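Local coordinates for protein D-3-phosphoglycerate dehydrogenase (Sulfolobus tokodaii, PDB 2EKL) that probably catalyses the NAD-dependent oxidation of D-3-phosphoglycerate, the step that leads into serine biosynthesis, as a D-isomer specific 2-hydroxyacid dehydrogenase, at residues T231-L242 with A253-N261. Numbering follows the deposited sequence.
With NAD (nicotinamide-adenine-dinucleotide), chain B.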
ATOM      1  N   THR A 231      -8.371  -5.817  -8.764  1.00 15.53           N
ATOM      2  CA  THR A 231      -9.373  -4.948  -8.159  1.00 16.44           C
ATOM      3  C   THR A 231     -10.470  -4.679  -9.180  1.00 17.40           C
ATOM      4  O   THR A 231     -11.282  -3.775  -8.999  1.00 19.49           O
ATOM      5  CB  THR A 231      -8.789  -3.594  -7.697  1.00 15.71           C
ATOM      6  OG1 THR A 231      -8.160  -2.936  -8.802  1.00 16.89           O
ATOM      7  CG2 THR A 231      -7.781  -3.801  -6.580  1.00 15.74           C
ATOM      8  N   SER A 232     -10.494  -5.472 -10.247  1.00 19.01           N
ATOM      9  CA  SER A 232     -11.498  -5.302 -11.293  1.00 19.36           C
ATOM     10  C   SER A 232     -12.673  -6.262 -11.115  1.00 19.77           C
ATOM     11  O   SER A 232     -13.667  -5.912 -10.472  1.00 18.53           O
ATOM     12  CB  SER A 232     -10.856  -5.472 -12.679  1.00 18.52           C
ATOM     13  OG  SER A 232     -10.265  -6.749 -12.847  1.00 22.47           O
ATOM     14  N   ARG A 233     -12.571  -7.460 -11.685  1.00 21.77           N
ATOM     15  CA  ARG A 233     -13.626  -8.463 -11.563  1.00 23.22           C
ATOM     16  C   ARG A 233     -13.040  -9.850 -11.317  1.00 21.33           C
ATOM     17  O   ARG A 233     -12.058 -10.242 -11.948  1.00 20.53           O
ATOM     18  CB  ARG A 233     -14.492  -8.511 -12.823  1.00 27.72           C
ATOM     19  CG  ARG A 233     -15.502  -7.384 -12.939  1.00 34.47           C
ATOM     20  CD  ARG A 233     -16.684  -7.828 -13.783  1.00 40.45           C
ATOM     21  NE  ARG A 233     -17.720  -6.805 -13.875  1.00 44.86           N
ATOM     22  CZ  ARG A 233     -18.900  -6.991 -14.458  1.00 46.47           C
ATOM     23  NH1 ARG A 233     -19.192  -8.168 -14.999  1.00 47.04           N
ATOM     24  NH2 ARG A 233     -19.785  -6.004 -14.504  1.00 46.71           N
ATOM     25  N   ALA A 234     -13.654 -10.594 -10.407  1.00 19.99           N
ATOM     26  CA  ALA A 234     -13.182 -11.933 -10.086  1.00 20.66           C
ATOM     27  C   ALA A 234     -13.233 -12.860 -11.299  1.00 20.72           C
ATOM     28  O   ALA A 234     -12.309 -13.640 -11.525  1.00 21.33           O
ATOM     29  CB  ALA A 234     -14.010 -12.519  -8.941  1.00 19.57           C
ATOM     30  N   VAL A 235     -14.302 -12.765 -12.086  1.00 22.51           N
ATOM     31  CA  VAL A 235     -14.463 -13.625 -13.260  1.00 23.31           C
ATOM     32  C   VAL A 235     -13.373 -13.475 -14.324  1.00 23.24           C
ATOM     33  O   VAL A 235     -13.274 -14.305 -15.229  1.00 23.45           O
ATOM     34  CB  VAL A 235     -15.848 -13.415 -13.936  1.00 23.88           C
ATOM     35  CG1 VAL A 235     -16.957 -13.716 -12.944  1.00 26.45           C
ATOM     36  CG2 VAL A 235     -15.971 -11.998 -14.463  1.00 23.38           C
ATOM     37  N   ALA A 236     -12.563 -12.426 -14.220  1.00 21.45           N
ATOM     38  CA  ALA A 236     -11.485 -12.213 -15.179  1.00 21.52           C
ATOM     39  C   ALA A 236     -10.398 -13.264 -14.961  1.00 21.58           C
ATOM     40  O   ALA A 236      -9.538 -13.471 -15.816  1.00 22.02           O
ATOM     41  CB  ALA A 236     -10.897 -10.811 -15.012  1.00 22.08           C
ATOM     42  N   VAL A 237     -10.460 -13.935 -13.815  1.00 20.41           N
ATOM     43  CA  VAL A 237      -9.479 -14.959 -13.464  1.00 20.13           C
ATOM     44  C   VAL A 237     -10.096 -16.333 -13.230  1.00 21.03           C
ATOM     45  O   VAL A 237     -11.146 -16.452 -12.599  1.00 20.70           O
ATOM     46  CB  VAL A 237      -8.715 -14.571 -12.177  1.00 19.73           C
ATOM     47  CG1 VAL A 237      -7.737 -15.679 -11.788  1.00 21.12           C
ATOM     48  CG2 VAL A 237      -7.981 -13.261 -12.389  1.00 19.85           C
ATOM     49  N   ASN A 238      -9.435 -17.366 -13.745  1.00 19.21           N
ATOM     50  CA  ASN A 238      -9.893 -18.738 -13.544  1.00 19.18           C
ATOM     51  C   ASN A 238      -9.431 -19.075 -12.127  1.00 18.95           C
ATOM     52  O   ASN A 238      -8.250 -19.346 -11.903  1.00 16.85           O
ATOM     53  CB  ASN A 238      -9.218 -19.676 -14.552  1.00 20.58           C
ATOM     54  CG  ASN A 238      -9.672 -21.118 -14.406  1.00 21.53           C
ATOM     55  OD1 ASN A 238      -9.971 -21.579 -13.306  1.00 20.44           O
ATOM     56  ND2 ASN A 238      -9.704 -21.843 -15.519  1.00 21.66           N
ATOM     57  N   GLY A 239     -10.362 -19.046 -11.177  1.00 17.90           N
ATOM     58  CA  GLY A 239     -10.031 -19.317  -9.788  1.00 17.97           C
ATOM     59  C   GLY A 239      -9.442 -20.682  -9.503  1.00 17.40           C
ATOM     60  O   GLY A 239      -8.573 -20.826  -8.642  1.00 16.77           O
ATOM     61  N   LYS A 240      -9.924 -21.696 -10.209  1.00 18.02           N
ATOM     62  CA  LYS A 240      -9.418 -23.040 -10.004  1.00 18.82           C
ATOM     63  C   LYS A 240      -7.990 -23.152 -10.536  1.00 18.07           C
ATOM     64  O   LYS A 240      -7.144 -23.800  -9.925  1.00 18.77           O
ATOM     65  CB  LYS A 240     -10.356 -24.047 -10.671  1.00 17.41           C
ATOM     66  CG  LYS A 240     -11.729 -24.069 -10.004  1.00 19.75           C
ATOM     67  CD  LYS A 240     -12.746 -24.910 -10.770  1.00 21.22           C
ATOM     68  CE  LYS A 240     -14.085 -24.914 -10.050  1.00 22.50           C
ATOM     69  NZ  LYS A 240     -15.110 -25.711 -10.776  1.00 24.84           N
ATOM     70  N   ALA A 241      -7.720 -22.503 -11.664  1.00 17.96           N
ATOM     71  CA  ALA A 241      -6.377 -22.523 -12.228  1.00 17.61           C
ATOM     72  C   ALA A 241      -5.460 -21.776 -11.257  1.00 16.56           C
ATOM     73  O   ALA A 241      -4.326 -22.188 -11.014  1.00 17.33           O
ATOM     74  CB  ALA A 241      -6.367 -21.840 -13.598  1.00 17.30           C
ATOM     75  N   LEU A 242      -5.962 -20.677 -10.698  1.00 16.88           N
ATOM     76  CA  LEU A 242      -5.188 -19.882  -9.748  1.00 17.46           C
ATOM     77  C   LEU A 242      -4.765 -20.725  -8.549  1.00 16.93           C
ATOM     78  O   LEU A 242      -3.599 -20.739  -8.168  1.00 16.66           O
ATOM     79  CB  LEU A 242      -6.012 -18.684  -9.259  1.00 18.94           C
ATOM     80  CG  LEU A 242      -5.374 -17.825  -8.162  1.00 18.56           C
ATOM     81  CD1 LEU A 242      -4.114 -17.141  -8.688  1.00 19.72           C
ATOM     82  CD2 LEU A 242      -6.392 -16.792  -7.687  1.00 20.11           C
ATOM     83  N   ALA A 253       1.874 -14.580  -4.729  1.00 14.94           N
ATOM     84  CA  ALA A 253       0.708 -14.080  -4.022  1.00 14.65           C
ATOM     85  C   ALA A 253      -0.371 -13.572  -4.965  1.00 16.15           C
ATOM     86  O   ALA A 253      -0.084 -13.131  -6.083  1.00 16.43           O
ATOM     87  CB  ALA A 253       1.123 -12.955  -3.060  1.00 16.49           C
ATOM     88  N   TYR A 254      -1.614 -13.657  -4.504  1.00 14.56           N
ATOM     89  CA  TYR A 254      -2.762 -13.154  -5.243  1.00 14.72           C
ATOM     90  C   TYR A 254      -3.419 -12.169  -4.278  1.00 15.02           C
ATOM     91  O   TYR A 254      -3.851 -12.552  -3.186  1.00 15.57           O
ATOM     92  CB  TYR A 254      -3.751 -14.276  -5.589  1.00 14.78           C
ATOM     93  CG  TYR A 254      -4.977 -13.804  -6.356  1.00 14.33           C
ATOM     94  CD1 TYR A 254      -4.864 -13.289  -7.652  1.00 16.48           C
ATOM     95  CD2 TYR A 254      -6.250 -13.883  -5.791  1.00 13.43           C
ATOM     96  CE1 TYR A 254      -5.993 -12.869  -8.362  1.00 15.61           C
ATOM     97  CE2 TYR A 254      -7.381 -13.466  -6.492  1.00 15.00           C
ATOM     98  CZ  TYR A 254      -7.246 -12.961  -7.776  1.00 15.29           C
ATOM     99  OH  TYR A 254      -8.364 -12.560  -8.469  1.00 17.09           O
ATOM    100  N   ALA A 255      -3.456 -10.897  -4.662  1.00 13.76           N
ATOM    101  CA  ALA A 255      -4.057  -9.858  -3.825  1.00 14.46           C
ATOM    102  C   ALA A 255      -5.288  -9.353  -4.553  1.00 14.50           C
ATOM    103  O   ALA A 255      -5.185  -8.855  -5.671  1.00 16.19           O
ATOM    104  CB  ALA A 255      -3.062  -8.722  -3.606  1.00 15.02           C
ATOM    105  N   THR A 256      -6.451  -9.449  -3.917  1.00 14.41           N
ATOM    106  CA  THR A 256      -7.674  -9.046  -4.589  1.00 13.77           C
ATOM    107  C   THR A 256      -8.697  -8.349  -3.703  1.00 14.49           C
ATOM    108  O   THR A 256      -8.752  -8.577  -2.495  1.00 13.22           O
ATOM    109  CB  THR A 256      -8.339 -10.287  -5.226  1.00 14.60           C
ATOM    110  OG1 THR A 256      -9.482  -9.893  -5.985  1.00 16.79           O
ATOM    111  CG2 THR A 256      -8.778 -11.270  -4.138  1.00 16.92           C
ATOM    112  N   ASP A 257      -9.501  -7.486  -4.322  1.00 13.62           N
ATOM    113  CA  ASP A 257     -10.562  -6.781  -3.618  1.00 13.81           C
ATOM    114  C   ASP A 257     -11.883  -7.417  -4.057  1.00 13.42           C
ATOM    115  O   ASP A 257     -12.953  -7.058  -3.568  1.00 15.89           O
ATOM    116  CB  ASP A 257     -10.552  -5.294  -3.991  1.00 14.13           C
ATOM    117  CG  ASP A 257     -11.598  -4.492  -3.235  1.00 13.89           C
ATOM    118  OD1 ASP A 257     -11.648  -4.596  -1.988  1.00 13.52           O
ATOM    119  OD2 ASP A 257     -12.366  -3.747  -3.884  1.00 16.26           O
ATOM    120  N   VAL A 258     -11.794  -8.366  -4.984  1.00 15.51           N
ATOM    121  CA  VAL A 258     -12.982  -9.041  -5.505  1.00 17.93           C
ATOM    122  C   VAL A 258     -12.873 -10.568  -5.479  1.00 20.64           C
ATOM    123  O   VAL A 258     -11.833 -11.142  -5.819  1.00 19.48           O
ATOM    124  CB  VAL A 258     -13.273  -8.587  -6.956  1.00 17.19           C
ATOM    125  CG1 VAL A 258     -13.562  -7.092  -6.983  1.00 18.07           C
ATOM    126  CG2 VAL A 258     -12.089  -8.920  -7.854  1.00 18.32           C
ATOM    127  N   PHE A 259     -13.952 -11.224  -5.068  1.00 22.20           N
ATOM    128  CA  PHE A 259     -13.977 -12.679  -5.001  1.00 22.84           C
ATOM    129  C   PHE A 259     -15.178 -13.191  -5.790  1.00 24.15           C
ATOM    130  O   PHE A 259     -16.202 -12.517  -5.886  1.00 25.05           O
ATOM    131  CB  PHE A 259     -14.066 -13.148  -3.544  1.00 23.40           C
ATOM    132  CG  PHE A 259     -12.992 -14.128  -3.156  1.00 21.10           C
ATOM    133  CD1 PHE A 259     -11.653 -13.748  -3.152  1.00 22.23           C
ATOM    134  CD2 PHE A 259     -13.318 -15.435  -2.796  1.00 20.62           C
ATOM    135  CE1 PHE A 259     -10.652 -14.654  -2.798  1.00 21.88           C
ATOM    136  CE2 PHE A 259     -12.326 -16.346  -2.440  1.00 21.16           C
ATOM    137  CZ  PHE A 259     -10.991 -15.956  -2.441  1.00 24.01           C
ATOM    138  N   TRP A 260     -15.038 -14.381  -6.364  1.00 24.43           N
ATOM    139  CA  TRP A 260     -16.099 -14.982  -7.162  1.00 26.31           C
ATOM    140  C   TRP A 260     -17.409 -14.966  -6.387  1.00 26.64           C
ATOM    141  O   TRP A 260     -18.469 -14.696  -6.949  1.00 29.04           O
ATOM    142  CB  TRP A 260     -15.675 -16.396  -7.556  1.00 25.46           C
ATOM    143  CG  TRP A 260     -14.399 -16.364  -8.357  1.00 24.19           C
ATOM    144  CD1 TRP A 260     -14.284 -16.261  -9.716  1.00 24.00           C
ATOM    145  CD2 TRP A 260     -13.065 -16.319  -7.837  1.00 23.74           C
ATOM    146  NE1 TRP A 260     -12.959 -16.150 -10.074  1.00 23.68           N
ATOM    147  CE2 TRP A 260     -12.189 -16.182  -8.941  1.00 23.92           C
ATOM    148  CE3 TRP A 260     -12.520 -16.377  -6.547  1.00 24.76           C
ATOM    149  CZ2 TRP A 260     -10.801 -16.101  -8.791  1.00 23.26           C
ATOM    150  CZ3 TRP A 260     -11.137 -16.296  -6.400  1.00 23.92           C
ATOM    151  CH2 TRP A 260     -10.295 -16.159  -7.518  1.00 22.67           C
ATOM    152  N   ASN A 261     -17.313 -15.239  -5.091  1.00 27.91           N
ATOM    153  CA  ASN A 261     -18.457 -15.219  -4.185  1.00 27.95           C
ATOM    154  C   ASN A 261     -17.977 -14.527  -2.915  1.00 27.33           C
ATOM    155  O   ASN A 261     -16.969 -14.926  -2.329  1.00 26.11           O
ATOM    156  CB  ASN A 261     -18.930 -16.638  -3.862  1.00 28.28           C
ATOM    157  CG  ASN A 261     -19.815 -17.219  -4.949  1.00 30.25           C
ATOM    158  OD1 ASN A 261     -20.917 -16.729  -5.198  1.00 31.60           O
ATOM    159  ND2 ASN A 261     -19.333 -18.266  -5.608  1.00 32.70           N
TER
HETATM  160  PA  NAD B1300     -12.455   1.299 -18.055  1.00 21.06           P
HETATM  161  O1A NAD B1300     -11.960   2.687 -18.020  1.00 20.44           O
HETATM  162  O2A NAD B1300     -13.674   1.035 -18.922  1.00 18.98           O
HETATM  163  O5B NAD B1300     -11.221   0.379 -18.500  1.00 21.90           O
HETATM  164  C5B NAD B1300     -11.415  -1.018 -18.665  1.00 21.47           C
HETATM  165  C4B NAD B1300     -10.288  -1.440 -19.789  1.00 23.44           C
HETATM  166  O4B NAD B1300     -10.076  -2.861 -19.794  1.00 24.95           O
HETATM  167  C3B NAD B1300     -10.683  -0.878 -21.195  1.00 23.53           C
HETATM  168  O3B NAD B1300      -9.629  -0.112 -21.773  1.00 21.77           O
HETATM  169  C2B NAD B1300     -11.097  -2.152 -21.943  1.00 25.95           C
HETATM  170  O2B NAD B1300     -11.019  -2.145 -23.348  1.00 25.74           O
HETATM  171  C1B NAD B1300     -10.220  -3.114 -21.230  1.00 25.19           C
HETATM  172  N9A NAD B1300     -10.571  -4.549 -21.476  1.00 26.04           N
HETATM  173  C8A NAD B1300     -11.803  -5.186 -21.532  1.00 26.96           C
HETATM  174  N7A NAD B1300     -11.621  -6.503 -21.785  1.00 28.93           N
HETATM  175  C5A NAD B1300     -10.292  -6.729 -21.891  1.00 29.54           C
HETATM  176  C6A NAD B1300      -9.460  -7.890 -22.146  1.00 31.61           C
HETATM  177  N6A NAD B1300      -9.996  -9.084 -22.342  1.00 34.11           N
HETATM  178  N1A NAD B1300      -8.031  -7.754 -22.191  1.00 31.28           N
HETATM  179  C2A NAD B1300      -7.391  -6.488 -21.988  1.00 31.34           C
HETATM  180  N3A NAD B1300      -8.198  -5.353 -21.740  1.00 26.81           N
HETATM  181  C4A NAD B1300      -9.613  -5.483 -21.695  1.00 27.80           C
HETATM  182  O3  NAD B1300     -12.858   0.835 -16.566  1.00 21.21           O
HETATM  183  PN  NAD B1300     -12.239   1.267 -15.140  1.00 21.77           P
HETATM  184  O1N NAD B1300     -10.799   1.530 -15.279  1.00 21.50           O
HETATM  185  O2N NAD B1300     -13.076   2.422 -14.704  1.00 22.91           O
HETATM  186  O5D NAD B1300     -12.627  -0.031 -14.333  1.00 23.42           O
HETATM  187  C5D NAD B1300     -11.827  -1.188 -14.448  1.00 22.92           C
HETATM  188  C4D NAD B1300     -12.383  -2.331 -13.625  1.00 24.51           C
HETATM  189  O4D NAD B1300     -12.369  -2.043 -12.239  1.00 21.35           O
HETATM  190  C3D NAD B1300     -13.851  -2.750 -13.926  1.00 23.97           C
HETATM  191  O3D NAD B1300     -13.986  -4.180 -13.944  1.00 25.10           O
HETATM  192  C2D NAD B1300     -14.629  -2.071 -12.858  1.00 23.92           C
HETATM  193  O2D NAD B1300     -15.952  -2.559 -12.750  1.00 25.81           O
HETATM  194  C1D NAD B1300     -13.666  -2.299 -11.727  1.00 23.02           C
HETATM  195  N1N NAD B1300     -13.817  -1.465 -10.501  1.00 21.81           N
HETATM  196  C2N NAD B1300     -13.748  -2.121  -9.232  1.00 21.52           C
HETATM  197  C3N NAD B1300     -13.890  -1.343  -8.045  1.00 21.19           C
HETATM  198  C7N NAD B1300     -13.815  -2.014  -6.726  1.00 20.79           C
HETATM  199  O7N NAD B1300     -14.599  -1.531  -5.749  1.00 21.24           O
HETATM  200  N7N NAD B1300     -13.033  -3.050  -6.457  1.00 20.69           N
HETATM  201  C4N NAD B1300     -14.105   0.123  -8.187  1.00 22.15           C
HETATM  202  C5N NAD B1300     -14.174   0.775  -9.482  1.00 22.62           C
HETATM  203  C6N NAD B1300     -14.026  -0.039 -10.650  1.00 22.58           C
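With CG anti to its carbonyl carbon (chi1 -60°) and the ring turned crosswise, W260 slips its indole between A234 and G239. A234 CB lies 3.8 Å from the centroid of the five-membered ring of W260 and 7° off its normal, a CH-pi contact; on the other side of the ring plane, near the rim of the six-membered ring, G239 CA comes within 3.5 Å of W260 CZ2. The indole nitrogen is used as well: W260 NE1 donates to V237 O at 3.1 Å, with the acceptor close to the ring plane and the N-H...O angle 153°. Were W260 an alanine, V237 O would probably lose this donor and a gap would be likely to open between A234 and G239. Further along, L242 CD2 lies over the centre of the Y254 ring, 3.5 Å from its centroid, and also reaches W260 CH2 at the indole edge. The Y254 hydroxyl is hydrogen-bonded to N230. The contact joins elements of the beta-alpha-beta unit of strand 226-230, helix 239-247 and strand 251-256 in the Rossmann-type NAD-binding domain, W260 coming from the loop after strand 251-256; N238 caps the helix, its OD1 accepting from A241 N. Just past the ends of the neighbouring parallel strands, V258 CG2 packs 3.4 Å from A234 N, and T231 CG2 meets D257 CB. Here both segments bind the cofactor: the nicotinamide amide nitrogen, NAD N7N, donates to D257 OD2 at 2.7 Å and to T231 O at 3.2 Å, two bonds that should restrain the carboxamide's rotation. D257 is itself positioned by T281 and the backbone amides of I284 and G285.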